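Local coordinates for Rv3651-like N-terminal domain-containing protein (Mycobacterium tuberculosis, PDB 4Q6U) that is of unknown biochemical function but carries three sensor-type domains, one GAF-like and two PAS-like, and so probably takes part in signal sensing, at residues 120-124 and 125-129; 155-158 and 159-163; 236-239 and 240-243; 254-258 and 259-263. One frame throughout, in Å; residues are numbered along the deposited sequence.

Contact 1. Residues 120-124 and 125-129; sequences ATDTP and ESLTN
A capping box formed by Thr123 and Ser126 opens helix 124-129, just after edge strand 119-121 of the PAS-like middle domain. Thr123 is the N-cap: its OG1 accepts from Ser126 N at 3.0 Å, and Ser126 OG accepts from Thr123 N at 3.0 Å, nearly straight (178°). Both hydroxyls sit between their own backbone N and carbonyl carbon (chi1 56° for Thr123), which sets each opposite the other residue's backbone N-H. Serine and threonine suit these places because a short hydroxyl can accept from an amide and still donate. Ser126 OG donates to Asp122 OD2 at 2.8 Å, on the anti side of the carboxylate and 19° out of its plane, while Asp122 OD1 is bridged to Arg142. Leu127 lays CG 4.0 Å from Asp122 CB, the two side chains crossing near a right angle. Further along, Pro124 O is gripped twice, by Thr128 N at 2.8 Å and by Thr128 OG1 at 2.9 Å, from opposite faces of the carbonyl plane. Proline fits the first helical turn, where no amide proton is needed. Thr123 OG1 also bonds Pro110 O, which ties the cap to the sheet. The dipole at the N-terminal end of the helix, together with Arg142, probably stabilises the Asp122 carboxylate and offsets the like charge of Asp147 close to Asp122 OD1.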
loop_
_atom_site.group_PDB
_atom_site.type_symbol
_atom_site.label_atom_id
_atom_site.label_comp_id
_atom_site.label_asym_id
_atom_site.label_seq_id
_atom_site.Cartn_x
_atom_site.Cartn_y
_atom_site.Cartn_z
ATOM N N ALA B 120 14.752 -17.740 14.020
ATOM C CA ALA B 120 13.564 -17.594 14.847
ATOM C C ALA B 120 13.337 -18.817 15.734
ATOM O O ALA B 120 13.651 -19.946 15.359
ATOM C CB ALA B 120 12.336 -17.351 13.976
ATOM N N THR B 121 12.779 -18.573 16.913
ATOM C CA THR B 121 12.368 -19.630 17.808
ATOM C C THR B 121 10.896 -19.368 18.115
ATOM O O THR B 121 10.553 -18.309 18.657
ATOM C CB THR B 121 13.209 -19.629 19.089
ATOM O OG1 THR B 121 14.592 -19.522 18.732
ATOM C CG2 THR B 121 12.977 -20.911 19.917
ATOM N N ASP B 122 10.024 -20.293 17.724
ATOM C CA ASP B 122 8.595 -20.138 18.027
ATOM C C ASP B 122 8.197 -21.075 19.140
ATOM O O ASP B 122 9.055 -21.734 19.732
ATOM C CB ASP B 122 7.730 -20.414 16.803
ATOM C CG ASP B 122 7.678 -19.239 15.856
ATOM O OD1 ASP B 122 8.725 -18.943 15.253
ATOM O OD2 ASP B 122 6.600 -18.616 15.728
ATOM N N THR B 123 6.893 -21.129 19.407
ATOM C CA THR B 123 6.307 -22.049 20.388
ATOM C C THR B 123 5.108 -22.745 19.741
ATOM O O THR B 123 4.609 -22.274 18.717
ATOM C CB THR B 123 5.855 -21.308 21.668
ATOM O OG1 THR B 123 4.950 -20.256 21.320
ATOM C CG2 THR B 123 7.049 -20.714 22.399
ATOM N N PRO B 124 4.656 -23.877 20.307
ATOM C CA PRO B 124 3.386 -24.466 19.861
ATOM C C PRO B 124 2.250 -23.441 19.845
ATOM O O PRO B 124 1.442 -23.403 18.913
ATOM C CB PRO B 124 3.126 -25.555 20.910
ATOM C CG PRO B 124 4.504 -25.994 21.305
ATOM C CD PRO B 124 5.362 -24.754 21.263
ATOM N N GLU B 125 2.209 -22.603 20.874
ATOM C CA GLU B 125 1.196 -21.565 20.979
ATOM C C GLU B 125 1.315 -20.536 19.846
ATOM O O GLU B 125 0.315 -20.198 19.198
ATOM C CB GLU B 125 1.288 -20.882 22.348
ATOM C CG GLU B 125 0.856 -21.762 23.535
ATOM C CD GLU B 125 1.904 -22.790 23.945
ATOM O OE1 GLU B 125 3.080 -22.666 23.527
ATOM O OE2 GLU B 125 1.544 -23.726 24.689
ATOM N N SER B 126 2.523 -20.042 19.588
ATOM C CA SER B 126 2.680 -19.011 18.555
ATOM C C SER B 126 2.392 -19.582 17.161
ATOM O O SER B 126 1.854 -18.894 16.283
ATOM C CB SER B 126 4.082 -18.395 18.609
ATOM O OG SER B 126 5.064 -19.204 17.962
ATOM N N LEU B 127 2.719 -20.856 16.981
ATOM C CA LEU B 127 2.480 -21.544 15.720
ATOM C C LEU B 127 0.995 -21.811 15.508
ATOM O O LEU B 127 0.467 -21.591 14.417
ATOM C CB LEU B 127 3.267 -22.858 15.677
ATOM C CG LEU B 127 4.771 -22.683 15.481
ATOM C CD1 LEU B 127 5.463 -24.024 15.606
ATOM C CD2 LEU B 127 5.077 -22.050 14.136
ATOM N N THR B 128 0.323 -22.271 16.558
ATOM C CA THR B 128 -1.114 -22.513 16.496
ATOM C C THR B 128 -1.883 -21.230 16.200
ATOM O O THR B 128 -2.751 -21.213 15.325
ATOM C CB THR B 128 -1.641 -23.118 17.799
ATOM O OG1 THR B 128 -1.116 -24.438 17.941
ATOM C CG2 THR B 128 -3.165 -23.182 17.782
ATOM N N ASN B 129 -1.557 -20.165 16.932
ATOM C CA ASN B 129 -2.174 -18.862 16.713
ATOM C C ASN B 129 -2.034 -18.418 15.255
ATOM O O ASN B 129 -2.977 -17.893 14.665
ATOM C CB ASN B 129 -1.569 -17.816 17.659
ATOM C CG ASN B 129 -2.006 -18.022 19.114
ATOM O OD1 ASN B 129 -2.928 -18.783 19.386
ATOM N ND2 ASN B 129 -1.350 -17.336 20.042
#

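Contact 2. Residues 155-158 and 159-163; sequences PNET and QVLAM
The backbone turns from extended at Pro155, through a left-handed conformation at Asn156 (phi 61°), into helix 157-165. Asparagine is among the residues that tolerate this twist most readily. Asn156 O opens the helical bonding: it accepts from Val160 N at 3.3 Å, in the carbonyl plane, and weakly from Gln159 N. The next bonds are tighter, Leu161 N to Glu157 O at 3.0 Å and Ala162 N to Thr158 O at 2.8 Å. Although Asn156 holds the N-cap position, its side chain makes no capping bond. Its amide instead reaches over to Gln159, where ND2 gives a long, weak hydrogen bond to OE1 at 3.5 Å, the two amide planes turned 75° apart. The Gln159 chain bends at chi2 (57°), which folds OE1 back to within 4.0 Å of Thr158 CB; its NE2 binds Glu322, a firmer partner. Glu157 extends away from the turn with CG anti to its backbone N, grazing Leu161 CD1 with CG at 4.4 Å. OE2 then meets Lys255 in a salt bridge, and Glu157 OE1 accepts from Asn154 N. Val160 packs on Leu173 and Trp177 of strand 172-180, as befits a branched apolar residue against a sheet, while Leu228 of the second subunit covers Glu157, Thr158 and Leu161. Within the turn the side chains therefore hold each other only lightly. The Lys255 ammonium, and probably the nearby helix start, would keep the buried Glu157 ionised.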
loop_
_atom_site.group_PDB
_atom_site.type_symbol
_atom_site.label_atom_id
_atom_site.label_comp_id
_atom_site.label_asym_id
_atom_site.label_seq_id
_atom_site.Cartn_x
_atom_site.Cartn_y
_atom_site.Cartn_z
ATOM N N PRO B 155 0.138 -5.217 6.886
ATOM C CA PRO B 155 0.456 -3.874 7.380
ATOM C C PRO B 155 1.761 -3.813 8.148
ATOM O O PRO B 155 2.001 -4.647 9.029
ATOM C CB PRO B 155 -0.719 -3.553 8.313
ATOM C CG PRO B 155 -1.844 -4.319 7.764
ATOM C CD PRO B 155 -1.266 -5.575 7.170
ATOM N N ASN B 156 2.574 -2.809 7.834
ATOM C CA ASN B 156 3.847 -2.584 8.512
ATOM C C ASN B 156 4.841 -3.731 8.385
ATOM O O ASN B 156 5.789 -3.821 9.166
ATOM C CB ASN B 156 3.605 -2.269 9.997
ATOM C CG ASN B 156 2.991 -0.897 10.199
ATOM O OD1 ASN B 156 1.796 -0.766 10.479
ATOM N ND2 ASN B 156 3.802 0.139 10.021
ATOM N N GLU B 157 4.656 -4.592 7.389
ATOM C CA GLU B 157 5.630 -5.653 7.140
ATOM C C GLU B 157 6.994 -5.051 6.765
ATOM O O GLU B 157 8.038 -5.644 7.028
ATOM C CB GLU B 157 5.141 -6.613 6.045
ATOM C CG GLU B 157 6.037 -7.864 5.875
ATOM C CD GLU B 157 5.287 -9.060 5.307
ATOM O OE1 GLU B 157 4.127 -8.897 4.883
ATOM O OE2 GLU B 157 5.855 -10.172 5.285
ATOM N N THR B 158 6.978 -3.866 6.160
ATOM C CA THR B 158 8.213 -3.147 5.851
ATOM C C THR B 158 9.038 -2.913 7.117
ATOM O O THR B 158 10.262 -3.054 7.116
ATOM C CB THR B 158 7.917 -1.783 5.167
ATOM O OG1 THR B 158 7.186 -1.998 3.949
ATOM C CG2 THR B 158 9.211 -1.040 4.853
ATOM N N GLN B 159 8.354 -2.552 8.198
ATOM C CA GLN B 159 9.018 -2.293 9.471
ATOM C C GLN B 159 9.542 -3.569 10.098
ATOM O O GLN B 159 10.547 -3.545 10.803
ATOM C CB GLN B 159 8.071 -1.591 10.444
ATOM C CG GLN B 159 8.182 -0.083 10.408
ATOM C CD GLN B 159 7.941 0.464 9.023
ATOM O OE1 GLN B 159 6.893 0.220 8.425
ATOM N NE2 GLN B 159 8.919 1.192 8.493
ATOM N N VAL B 160 8.868 -4.686 9.849
ATOM C CA VAL B 160 9.362 -5.967 10.357
ATOM C C VAL B 160 10.674 -6.311 9.670
ATOM O O VAL B 160 11.657 -6.672 10.313
ATOM C CB VAL B 160 8.355 -7.114 10.136
ATOM C CG1 VAL B 160 8.993 -8.471 10.488
ATOM C CG2 VAL B 160 7.091 -6.887 10.947
ATOM N N LEU B 161 10.684 -6.194 8.348
ATOM C CA LEU B 161 11.880 -6.493 7.584
ATOM C C LEU B 161 12.993 -5.517 7.942
ATOM O O LEU B 161 14.151 -5.899 8.052
ATOM C CB LEU B 161 11.571 -6.446 6.083
ATOM C CG LEU B 161 10.506 -7.426 5.596
ATOM C CD1 LEU B 161 9.997 -7.058 4.171
ATOM C CD2 LEU B 161 11.028 -8.856 5.615
ATOM N N ALA B 162 12.631 -4.251 8.122
ATOM C CA ALA B 162 13.595 -3.229 8.512
ATOM C C ALA B 162 14.207 -3.581 9.858
ATOM O O ALA B 162 15.423 -3.523 10.025
ATOM C CB ALA B 162 12.933 -1.847 8.577
HETATM N N MSE B 163 13.343 -3.945 10.803
HETATM C CA MSE B 163 13.758 -4.401 12.134
HETATM C C MSE B 163 14.835 -5.481 12.004
HETATM O O MSE B 163 15.815 -5.480 12.743
HETATM C CB MSE B 163 12.533 -4.917 12.917
HETATM C CG MSE B 163 12.788 -5.409 14.354
HETATM SE SE MSE B 163 11.175 -5.930 15.393
HETATM C CE MSE B 163 10.353 -4.160 15.639
#

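Contact 3. Residues 236-239 and 240-243; sequences LAQA and GVHR
A type II beta turn, Gln238 to Val241, reverses the chain ahead of strand 242-246 of the C-terminal PAS-like domain, so Arg243 on the outgoing arm lies against Leu236 and Ala237 on the incoming one. From CB the chain runs to CG, anti to the carbonyl carbon, then CD, bending at chi3 (-62°), which swings NE and the rest of the guanidinium against the incoming segment. There CZ lies 3.9 Å from Ala237 CA, NH1 meets Leu236 CB at 3.5 Å, and NH2 meets Ala237 CA at 3.5 Å, so both residues cover one face. The small Ala237 probably suits this close approach, its CB also lying 3.6 Å from Arg243 NH2. The charge is answered by Asp258, bridged to NH2, and Leu233 O accepts from NH1. In the turn Val241 N donates to Gln238 O at 2.9 Å, from 36° out of the carbonyl plane. Gly240 suits its positive phi of 86°, where a side chain would clash with Ala239 O. Beside the turn's backbone bond, Gln238 CG packs on Val241 CG2 at 3.7 Å, while Val241 packs on strand 325-333. One water bridges the arms, accepting from Gln238 N at 2.9 Å and lying 2.8 Å from Val241 O.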
loop_
_atom_site.group_PDB
_atom_site.type_symbol
_atom_site.label_atom_id
_atom_site.label_comp_id
_atom_site.label_asym_id
_atom_site.label_seq_id
_atom_site.Cartn_x
_atom_site.Cartn_y
_atom_site.Cartn_z
ATOM N N LEU B 236 4.816 -10.071 -12.172
ATOM C CA LEU B 236 6.219 -10.295 -12.536
ATOM C C LEU B 236 6.702 -11.709 -12.194
ATOM O O LEU B 236 7.850 -12.083 -12.505
ATOM C CB LEU B 236 7.118 -9.265 -11.843
ATOM C CG LEU B 236 7.109 -7.856 -12.434
ATOM C CD1 LEU B 236 7.765 -6.871 -11.476
ATOM C CD2 LEU B 236 7.834 -7.863 -13.793
ATOM N N ALA B 237 5.840 -12.499 -11.562
ATOM C CA ALA B 237 6.212 -13.876 -11.212
ATOM C C ALA B 237 6.538 -14.651 -12.488
ATOM O O ALA B 237 6.051 -14.322 -13.569
ATOM C CB ALA B 237 5.106 -14.561 -10.434
ATOM N N GLN B 238 7.373 -15.673 -12.362
ATOM C CA GLN B 238 7.835 -16.415 -13.527
ATOM C C GLN B 238 8.051 -17.863 -13.134
ATOM O O GLN B 238 8.654 -18.139 -12.099
ATOM C CB GLN B 238 9.127 -15.806 -14.074
ATOM C CG GLN B 238 9.771 -16.594 -15.195
ATOM C CD GLN B 238 9.286 -16.133 -16.553
ATOM O OE1 GLN B 238 8.992 -14.955 -16.743
ATOM N NE2 GLN B 238 9.189 -17.062 -17.502
ATOM N N ALA B 239 7.552 -18.784 -13.953
ATOM C CA ALA B 239 7.668 -20.205 -13.655
ATOM C C ALA B 239 9.136 -20.591 -13.556
ATOM O O ALA B 239 9.950 -20.179 -14.386
ATOM C CB ALA B 239 6.959 -21.037 -14.718
ATOM N N GLY B 240 9.470 -21.360 -12.526
ATOM C CA GLY B 240 10.836 -21.787 -12.300
ATOM C C GLY B 240 11.653 -20.776 -11.520
ATOM O O GLY B 240 12.775 -21.063 -11.110
ATOM N N VAL B 241 11.103 -19.580 -11.329
ATOM C CA VAL B 241 11.813 -18.541 -10.603
ATOM C C VAL B 241 11.147 -18.272 -9.263
ATOM O O VAL B 241 9.937 -18.078 -9.187
ATOM C CB VAL B 241 11.885 -17.235 -11.396
ATOM C CG1 VAL B 241 12.678 -16.186 -10.612
ATOM C CG2 VAL B 241 12.501 -17.475 -12.782
ATOM N N HIS B 242 11.951 -18.248 -8.208
ATOM C CA HIS B 242 11.423 -18.028 -6.868
ATOM C C HIS B 242 12.066 -16.803 -6.223
ATOM O O HIS B 242 13.268 -16.791 -5.944
ATOM C CB HIS B 242 11.646 -19.271 -6.018
ATOM C CG HIS B 242 10.967 -20.496 -6.553
ATOM N ND1 HIS B 242 9.818 -21.012 -5.991
ATOM C CD2 HIS B 242 11.275 -21.298 -7.595
ATOM C CE1 HIS B 242 9.452 -22.086 -6.668
ATOM N NE2 HIS B 242 10.313 -22.282 -7.648
ATOM N N ARG B 243 11.256 -15.769 -6.005
ATOM C CA ARG B 243 11.736 -14.510 -5.435
ATOM C C ARG B 243 11.663 -14.469 -3.917
ATOM O O ARG B 243 10.747 -15.028 -3.317
ATOM C CB ARG B 243 10.948 -13.347 -6.021
ATOM C CG ARG B 243 11.205 -13.159 -7.533
ATOM C CD ARG B 243 10.201 -12.114 -8.098
ATOM N NE ARG B 243 8.825 -12.561 -7.944
ATOM C CZ ARG B 243 7.765 -11.814 -8.232
ATOM N NH1 ARG B 243 7.931 -10.583 -8.696
ATOM N NH2 ARG B 243 6.547 -12.305 -8.060
HETATM O O HOH W 1 8.826 -15.629 -9.883
#

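Contact 4. Residues 254-258 and 259-263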
loop_
_atom_site.group_PDB
_atom_site.type_symbol
_atom_site.label_atom_id
_atom_site.label_comp_id
_atom_site.label_asym_id
_atom_site.label_seq_id
_atom_site.Cartn_x
_atom_site.Cartn_y
_atom_site.Cartn_z
ATOM N N LEU B 254 14.670 -13.681 4.539
ATOM C CA LEU B 254 13.658 -12.910 5.274
ATOM C C LEU B 254 12.226 -13.278 4.908
ATOM O O LEU B 254 11.384 -13.482 5.788
ATOM C CB LEU B 254 13.850 -11.413 5.037
ATOM C CG LEU B 254 15.229 -10.819 5.311
ATOM C CD1 LEU B 254 15.256 -9.373 4.856
ATOM C CD2 LEU B 254 15.612 -10.934 6.793
ATOM N N LYS B 255 11.943 -13.349 3.609
ATOM C CA LYS B 255 10.574 -13.551 3.149
ATOM C C LYS B 255 10.514 -14.135 1.749
ATOM O O LYS B 255 11.271 -13.723 0.875
ATOM C CB LYS B 255 9.801 -12.228 3.162
ATOM C CG LYS B 255 8.333 -12.406 2.781
ATOM C CD LYS B 255 7.599 -11.104 2.737
ATOM C CE LYS B 255 6.163 -11.324 2.319
ATOM N NZ LYS B 255 5.268 -11.757 3.437
ATOM N N TRP B 256 9.606 -15.082 1.537
ATOM C CA TRP B 256 9.315 -15.576 0.190
ATOM C C TRP B 256 8.244 -14.702 -0.450
ATOM O O TRP B 256 7.231 -14.415 0.179
ATOM C CB TRP B 256 8.842 -17.026 0.218
ATOM C CG TRP B 256 9.929 -17.994 0.571
ATOM C CD1 TRP B 256 10.082 -18.658 1.750
ATOM C CD2 TRP B 256 11.020 -18.393 -0.263
ATOM N NE1 TRP B 256 11.206 -19.459 1.702
ATOM C CE2 TRP B 256 11.804 -19.303 0.476
ATOM C CE3 TRP B 256 11.414 -18.060 -1.568
ATOM C CZ2 TRP B 256 12.950 -19.894 -0.041
ATOM C CZ3 TRP B 256 12.559 -18.650 -2.084
ATOM C CH2 TRP B 256 13.314 -19.556 -1.321
ATOM N N LEU B 257 8.472 -14.288 -1.695
ATOM C CA LEU B 257 7.517 -13.438 -2.421
ATOM C C LEU B 257 6.682 -14.290 -3.368
ATOM O O LEU B 257 5.574 -13.935 -3.746
ATOM C CB LEU B 257 8.252 -12.341 -3.181
ATOM C CG LEU B 257 8.980 -11.326 -2.302
ATOM C CD1 LEU B 257 9.688 -10.302 -3.161
ATOM C CD2 LEU B 257 8.014 -10.643 -1.334
ATOM N N ASP B 258 7.245 -15.422 -3.761
ATOM C CA ASP B 258 6.508 -16.475 -4.435
ATOM C C ASP B 258 6.498 -17.661 -3.487
ATOM O O ASP B 258 6.770 -17.495 -2.303
ATOM C CB ASP B 258 7.169 -16.828 -5.765
ATOM C CG ASP B 258 7.350 -15.619 -6.645
ATOM O OD1 ASP B 258 6.358 -14.885 -6.828
ATOM O OD2 ASP B 258 8.477 -15.388 -7.137
ATOM N N GLN B 259 6.194 -18.850 -3.985
ATOM C CA GLN B 259 6.287 -20.032 -3.136
ATOM C C GLN B 259 7.755 -20.413 -2.936
ATOM O O GLN B 259 8.596 -20.129 -3.786
ATOM C CB GLN B 259 5.499 -21.202 -3.735
ATOM C CG GLN B 259 3.989 -21.009 -3.698
ATOM C CD GLN B 259 3.494 -20.423 -2.380
ATOM O OE1 GLN B 259 3.689 -21.008 -1.317
ATOM N NE2 GLN B 259 2.849 -19.256 -2.449
ATOM N N PRO B 260 8.074 -21.057 -1.802
ATOM C CA PRO B 260 9.473 -21.430 -1.558
ATOM C C PRO B 260 10.020 -22.344 -2.639
ATOM O O PRO B 260 9.269 -23.116 -3.236
ATOM C CB PRO B 260 9.420 -22.160 -0.216
ATOM C CG PRO B 260 8.172 -21.664 0.436
ATOM C CD PRO B 260 7.196 -21.391 -0.669
ATOM N N CYS B 261 11.316 -22.241 -2.909
ATOM C CA CYS B 261 11.924 -23.113 -3.893
ATOM C C CYS B 261 12.457 -24.347 -3.192
ATOM O O CYS B 261 12.936 -24.287 -2.060
ATOM C CB CYS B 261 13.040 -22.403 -4.666
ATOM S SG CYS B 261 14.631 -22.376 -3.846
ATOM N N SER B 262 12.336 -25.478 -3.866
ATOM C CA SER B 262 12.835 -26.731 -3.340
ATOM C C SER B 262 14.198 -27.067 -3.945
ATOM O O SER B 262 14.710 -28.159 -3.732
ATOM C CB SER B 262 11.831 -27.856 -3.607
ATOM O OG SER B 262 11.420 -27.864 -4.963
ATOM N N PHE B 263 14.787 -26.119 -4.678
ATOM C CA PHE B 263 16.098 -26.339 -5.306
ATOM C C PHE B 263 17.156 -26.612 -4.256
ATOM O O PHE B 263 18.067 -27.400 -4.485
ATOM C CB PHE B 263 16.575 -25.138 -6.138
ATOM C CG PHE B 263 15.548 -24.565 -7.050
ATOM C CD1 PHE B 263 14.589 -25.363 -7.643
ATOM C CD2 PHE B 263 15.548 -23.205 -7.315
ATOM C CE1 PHE B 263 13.635 -24.809 -8.478
ATOM C CE2 PHE B 263 14.605 -22.648 -8.141
ATOM C CZ PHE B 263 13.645 -23.450 -8.730
#
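With chi1 at -70° and chi2 at 106°, the Trp256 side chain turns its indole toward the returning chain, one broad face set against Pro260. Pro260 CA sits over the six-membered ring, 3.7 Å from its centroid and 15° off the normal, a clear CH-pi contact. The pyrrolidine covers the five-membered end, CB lying 3.8 Å from Trp256 NE1 and CG 3.8 Å from Trp256 CD1. Beyond it the backbone continues across the same face, and Cys261 N comes within 3.7 Å of Trp256 CH2. Cys261 SG, between its own backbone N and carbonyl carbon, approaches Trp256 CH2 at 4.0 Å; its sulfur-aromatic contact is oblique. Proline suits this place, since its compact, rigid ring and polarised CA-H lie well on an electron-rich indole, and tryptophan offers area enough for two residues. Asp258 sends its carboxylate away to Arg151 and Arg243, while its carbonyl O is buried without a partner. Trp266 meets the indole edge-to-face. Residues 254-256 end edge strand 253-256, where Leu254 and Lys255 form a classic beta bulge opposite Leu245, and 259-263 form the loop after it; Trp256 packs on strands 242-246 and 325-333, and Leu254 leans on helix 157-165.

In the fold
Contacts 1 and 2 both open helices of the middle PAS-like domain, yet differ in chemistry: contact 1, partly buried, closes a full capping box, whereas contact 2, buried, leans on outside partners and the second subunit. Contacts 3 and 4 belong to the C-terminal PAS-like domain, at the start of strand 242-246 and the end of its neighbour 253-256, and they touch directly through the Arg243-Asp258 salt bridge and His242 against Cys261 and Phe263. Contact 3 is a surface turn with a bridging water; contact 4 is buried and aromatic. Contacts 2 and 4 join the two domains, Glu157 to Lys255 and Leu161 to Leu254. Contact 1 touches none of the others, its nearest atoms about 9 Å from contact 4.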